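Local coordinates for protein EST1E (Clostridium proteoclasticum, PDB 2WTM) that hydrolyses feruloyl esters and, as a promiscuous esterase of the alpha/beta-hydrolase clan, probably accepts other ester substrates too, at residues A105-G110 against D226-D231; L131-M136 against I194-Q199. All coordinates share one frame; numbering follows the deposited sequence.

Contact 1: residues A105-G110 against D226-D231. With PO4 (phosphate ion), chain E.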
loop_
_atom_site.group_PDB
_atom_site.type_symbol
_atom_site.label_atom_id
_atom_site.label_comp_id
_atom_site.label_asym_id
_atom_site.label_seq_id
_atom_site.Cartn_x
_atom_site.Cartn_y
_atom_site.Cartn_z
ATOM N N ALA A 105 -2.145 16.092 10.719
ATOM C CA ALA A 105 -2.676 15.644 12.062
ATOM C C ALA A 105 -3.720 14.546 11.793
ATOM O O ALA A 105 -4.327 14.490 10.735
ATOM C CB ALA A 105 -3.352 16.832 12.843
ATOM N N GLY A 106 -3.867 13.625 12.735
ATOM C CA GLY A 106 -4.825 12.533 12.591
ATOM C C GLY A 106 -5.097 11.841 13.877
ATOM O O GLY A 106 -4.205 11.818 14.689
ATOM N N HIS A 107 -6.292 11.267 14.034
ATOM C CA HIS A 107 -6.642 10.519 15.231
ATOM C C HIS A 107 -6.683 9.015 14.998
ATOM O O HIS A 107 -7.320 8.535 14.034
ATOM C CB HIS A 107 -7.986 11.053 15.728
ATOM C CG HIS A 107 -8.430 10.445 17.027
ATOM N ND1 HIS A 107 -9.379 9.444 17.093
ATOM C CD2 HIS A 107 -8.000 10.645 18.287
ATOM C CE1 HIS A 107 -9.536 9.095 18.361
ATOM N NE2 HIS A 107 -8.712 9.809 19.099
ATOM N N SER A 108 -6.037 8.277 15.927
ATOM C CA SER A 108 -6.139 6.828 16.023
ATOM C C SER A 108 -5.665 6.157 14.714
ATOM O O SER A 108 -4.533 6.335 14.385
ATOM C CB SER A 108 -7.515 6.369 16.515
ATOM O OG SER A 108 -7.420 4.996 16.920
ATOM N N GLN A 109 -6.507 5.426 13.986
ATOM C CA GLN A 109 -6.060 4.962 12.652
ATOM C C GLN A 109 -5.608 6.084 11.746
ATOM O O GLN A 109 -4.686 5.945 10.954
ATOM C CB GLN A 109 -7.088 4.105 11.932
ATOM C CG GLN A 109 -6.606 3.582 10.602
ATOM C CD GLN A 109 -7.588 2.526 10.058
ATOM O OE1 GLN A 109 -7.534 1.382 10.608
ATOM N NE2 GLN A 109 -8.339 2.772 9.037
ATOM N N GLY A 110 -6.192 7.278 11.871
ATOM C CA GLY A 110 -5.745 8.456 11.154
ATOM C C GLY A 110 -4.406 8.980 11.619
ATOM O O GLY A 110 -3.656 9.538 10.855
ATOM N N ASP A 226 -7.697 10.343 30.743
ATOM C CA ASP A 226 -8.617 10.528 29.628
ATOM C C ASP A 226 -8.677 9.334 28.658
ATOM O O ASP A 226 -7.786 8.467 28.655
ATOM C CB ASP A 226 -8.335 11.806 28.907
ATOM C CG ASP A 226 -9.603 12.476 28.411
ATOM O OD1 ASP A 226 -10.688 11.845 28.424
ATOM O OD2 ASP A 226 -9.472 13.611 27.975
ATOM N N THR A 227 -9.758 9.332 27.893
ATOM C CA THR A 227 -10.185 8.232 27.074
ATOM C C THR A 227 -9.640 8.405 25.628
ATOM O O THR A 227 -8.933 9.351 25.276
ATOM C CB THR A 227 -11.712 8.167 27.077
ATOM O OG1 THR A 227 -12.256 9.318 26.429
ATOM C CG2 THR A 227 -12.240 8.160 28.547
ATOM N N HIS A 228 -9.986 7.437 24.833
ATOM C CA HIS A 228 -9.524 7.413 23.429
ATOM C C HIS A 228 -9.897 8.661 22.648
ATOM O O HIS A 228 -9.098 9.117 21.830
ATOM C CB HIS A 228 -10.094 6.182 22.749
ATOM C CG HIS A 228 -9.532 5.921 21.387
ATOM N ND1 HIS A 228 -8.183 5.912 21.118
ATOM C CD2 HIS A 228 -10.161 5.659 20.206
ATOM C CE1 HIS A 228 -8.001 5.676 19.824
ATOM N NE2 HIS A 228 -9.179 5.529 19.251
ATOM N N CYS A 229 -11.119 9.151 22.839
ATOM C CA CYS A 229 -11.590 10.371 22.148
ATOM C C CYS A 229 -11.689 11.576 23.057
ATOM O O CYS A 229 -12.391 12.560 22.740
ATOM C CB CYS A 229 -12.929 10.154 21.461
ATOM S SG CYS A 229 -12.954 8.945 20.137
ATOM N N TYR A 230 -10.989 11.513 24.185
ATOM C CA TYR A 230 -10.869 12.656 25.084
ATOM C C TYR A 230 -12.228 13.131 25.652
ATOM O O TYR A 230 -12.617 14.313 25.543
ATOM C CB TYR A 230 -10.062 13.784 24.428
ATOM C CG TYR A 230 -9.001 13.298 23.475
ATOM C CD1 TYR A 230 -7.916 12.554 23.935
ATOM C CD2 TYR A 230 -9.063 13.560 22.128
ATOM C CE1 TYR A 230 -6.907 12.151 23.071
ATOM C CE2 TYR A 230 -8.057 13.149 21.264
ATOM C CZ TYR A 230 -7.020 12.419 21.736
ATOM O OH TYR A 230 -5.975 11.960 20.946
ATOM N N ASP A 231 -12.928 12.195 26.260
ATOM C CA ASP A 231 -14.287 12.463 26.779
ATOM C C ASP A 231 -14.160 13.478 27.920
ATOM O O ASP A 231 -15.039 14.338 28.078
ATOM C CB ASP A 231 -14.932 11.205 27.308
ATOM C CG ASP A 231 -15.239 10.184 26.253
ATOM O OD1 ASP A 231 -15.353 10.507 25.072
ATOM O OD2 ASP A 231 -15.467 9.029 26.651
HETATM P P PO4 E . -10.332 4.530 15.668
HETATM O O1 PO4 E . -11.075 5.859 15.752
HETATM O O2 PO4 E . -11.479 3.564 15.480
HETATM O O3 PO4 E . -9.741 4.172 17.024
HETATM O O4 PO4 E . -9.209 4.463 14.594
#
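His107 reaches across to the loop 226-231 with the edge of its ring, NE2 donating to His228 O at 2.8 Å. The acceptor lies almost exactly in the imidazole plane, and the bond bends to 154°. With CG anti to the backbone N (chi1 -176°), the ring is carried away from the strand end toward this loop. Histidine suits the place: one edge nitrogen satisfies the loop's oxygen while the ring carbons pack. His107 CE1 sits over one face of the His228 ring, offset toward its rim, 3.7 Å from His228 NE2. Along another part of the His107 edge, CD2 lies 3.6 Å from Tyr230 OH, whose polar partner is Ser132. The His228 ring turns its own edge to Ser108, whose OG is 3.0 Å from His228 NE2. His228 ND1 is hydrogen-bonded to Asp200 OD2. A phosphate ion, probably from the crystallisation liquor, sits beside Ser108 and His228; His228 NE2 donates to its O3 at 2.7 Å. Gln109 N and Phe36 N also donate to the ion, an arrangement consistent with the oxyanion hole of this family. Ser108 has a positive phi of 59°, and Gly106 and Gly110, lacking side chains, let strand and helix close tightly around it. The geometry is that of a nucleophile elbow, as in alpha/beta hydrolases, with Ser108, His228 and Asp200 probably forming the catalytic triad.

Contact 2: residues L131-M136 against I194-Q199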
loop_
_atom_site.group_PDB
_atom_site.type_symbol
_atom_site.label_atom_id
_atom_site.label_comp_id
_atom_site.label_asym_id
_atom_site.label_seq_id
_atom_site.Cartn_x
_atom_site.Cartn_y
_atom_site.Cartn_z
ATOM N N LEU A 131 -2.678 12.019 17.030
ATOM C CA LEU A 131 -3.559 12.075 18.198
ATOM C C LEU A 131 -3.988 10.632 18.566
ATOM O O LEU A 131 -4.607 9.988 17.728
ATOM C CB LEU A 131 -4.748 12.962 17.893
ATOM C CG LEU A 131 -4.451 14.390 17.540
ATOM C CD1 LEU A 131 -5.652 15.125 16.944
ATOM C CD2 LEU A 131 -3.813 15.171 18.672
ATOM N N SER A 132 -3.506 10.103 19.734
ATOM C CA SER A 132 -3.769 8.722 20.147
ATOM C C SER A 132 -3.622 7.759 18.977
ATOM O O SER A 132 -4.544 6.984 18.656
ATOM C CB SER A 132 -5.187 8.664 20.757
ATOM O OG SER A 132 -5.255 9.632 21.864
ATOM N N PRO A 133 -2.430 7.806 18.345
ATOM C CA PRO A 133 -2.290 7.039 17.108
ATOM C C PRO A 133 -2.380 5.556 17.305
ATOM O O PRO A 133 -1.822 5.036 18.291
ATOM C CB PRO A 133 -0.916 7.449 16.633
ATOM C CG PRO A 133 -0.171 7.833 17.854
ATOM C CD PRO A 133 -1.164 8.493 18.692
ATOM N N ALA A 134 -3.110 4.870 16.461
ATOM C CA ALA A 134 -3.204 3.409 16.527
ATOM C C ALA A 134 -1.984 2.774 15.891
ATOM O O ALA A 134 -2.125 1.901 15.005
ATOM C CB ALA A 134 -4.493 2.925 15.834
ATOM N N ALA A 135 -0.790 3.152 16.355
ATOM C CA ALA A 135 0.456 2.805 15.681
ATOM C C ALA A 135 0.839 1.334 15.838
ATOM O O ALA A 135 1.734 0.840 15.122
ATOM C CB ALA A 135 1.564 3.645 16.216
ATOM N N MET A 136 0.195 0.638 16.764
ATOM C CA MET A 136 0.465 -0.823 16.926
ATOM C C MET A 136 -0.387 -1.683 15.981
ATOM O O MET A 136 -0.219 -2.920 15.981
ATOM C CB MET A 136 0.270 -1.277 18.393
ATOM C CG MET A 136 1.096 -0.555 19.409
ATOM S SD MET A 136 2.805 -0.855 19.105
ATOM C CE MET A 136 2.827 -2.617 19.347
ATOM N N ILE A 194 2.850 14.028 19.767
ATOM C CA ILE A 194 1.884 12.945 20.055
ATOM C C ILE A 194 1.103 13.309 21.273
ATOM O O ILE A 194 1.700 13.727 22.289
ATOM C CB ILE A 194 2.536 11.553 20.230
ATOM C CG1 ILE A 194 3.171 11.141 18.921
ATOM C CG2 ILE A 194 1.485 10.562 20.646
ATOM C CD1 ILE A 194 3.946 9.832 19.078
ATOM N N VAL A 195 -0.211 13.191 21.175
ATOM C CA VAL A 195 -1.124 13.357 22.342
ATOM C C VAL A 195 -1.793 12.032 22.618
ATOM O O VAL A 195 -2.117 11.290 21.660
ATOM C CB VAL A 195 -2.192 14.441 22.022
ATOM C CG1 VAL A 195 -3.026 14.693 23.292
ATOM C CG2 VAL A 195 -1.530 15.671 21.538
ATOM N N HIS A 196 -1.972 11.635 23.897
ATOM C CA HIS A 196 -2.608 10.392 24.205
ATOM C C HIS A 196 -3.091 10.400 25.640
ATOM O O HIS A 196 -2.359 10.869 26.516
ATOM C CB HIS A 196 -1.567 9.251 24.020
ATOM C CG HIS A 196 -2.129 7.917 23.656
ATOM N ND1 HIS A 196 -1.685 7.196 22.560
ATOM C CD2 HIS A 196 -3.074 7.163 24.234
ATOM C CE1 HIS A 196 -2.342 6.066 22.487
ATOM N NE2 HIS A 196 -3.212 6.018 23.482
ATOM N N GLY A 197 -4.333 9.946 25.825
ATOM C CA GLY A 197 -4.986 9.801 27.159
ATOM C C GLY A 197 -4.466 8.553 27.832
ATOM O O GLY A 197 -4.499 7.482 27.231
ATOM N N ASP A 198 -4.098 8.660 29.099
ATOM C CA ASP A 198 -3.530 7.493 29.781
ATOM C C ASP A 198 -4.559 6.450 30.257
ATOM O O ASP A 198 -4.152 5.420 30.790
ATOM C CB ASP A 198 -2.538 7.901 30.885
ATOM C CG ASP A 198 -3.185 8.580 32.068
ATOM O OD1 ASP A 198 -4.404 8.474 32.287
ATOM O OD2 ASP A 198 -2.393 9.280 32.716
ATOM N N GLN A 199 -5.842 6.671 30.065
ATOM C CA GLN A 199 -6.849 5.668 30.248
ATOM C C GLN A 199 -7.522 5.293 28.914
ATOM O O GLN A 199 -8.707 4.997 28.864
ATOM C CB GLN A 199 -7.872 6.167 31.267
ATOM C CG GLN A 199 -7.288 6.310 32.668
ATOM C CD GLN A 199 -7.021 4.960 33.354
ATOM O OE1 GLN A 199 -7.544 3.929 32.922
ATOM N NE2 GLN A 199 -6.242 4.966 34.422
HETATM O O HOH W 1 -6.471 8.808 24.134
#
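Ser132 OG gives its hydrogen to a water at 2.7 Å, and the same water accepts from Gly197 N, joining the two segments through solvent. Tyr230 OH is a second hydrogen-bond partner of this serine oxygen. Serine suits the place: its short side chain leaves room for the water, and its hydroxyl holds that water against Gly197 N. Just before this point the backbones still meet: Ser132 N donates to Val195 O at 2.7 Å, nearly straight and close to the line of the carbonyl. It accompanies a single bridge between Leu131 and Val195. Pro133, which has no N-H to give, follows at once.

The side chains pack around this junction. Leu131 starts out away from its neighbour, but its CD2 branch returns to meet Val195 CG2 at 3.7 Å, the two chains lying side by side and pointing the same way. Pro133 CD meets Ile194 CG2 at 3.9 Å, with the ring crossing the isoleucine at about a right angle. Ser132 CA stands over a face of the His196 ring, 3.9 Å from its centroid, in a CH-pi contact.

That imidazole is fixed in rotation by hydrogen bonds at both nitrogens, ND1 with Ser208 OG and NE2 with Val203 O. Val203 O can only accept, which implies a proton on His196 NE2; the bond at ND1 is compatible with a neutral ring but does not prove one. Both ring nitrogens thus have hydrogen-bond partners, while one face packs on Ser132 CA.

In the fold
The centres of contacts 1 and 2 lie about 6 Å apart, at the C-terminal ends of neighbouring parallel strands, where alpha/beta hydrolases place their catalytic loops. Strands 99-107, 125-131 and 192-197 are consecutive in the mixed sheet, and 218-223 at its edge leads into the loop 226-231. Both segments of contact 2 fall between the two segments of contact 1 in the sequence. The two touch directly: Gly106 O is 2.8 Å from Leu131 N, a probable backbone bond of the sheet. Contact 2 lies next to the probable catalytic loops, and the chain leaving 194-199 runs directly into Asp200, the likely acid of the triad.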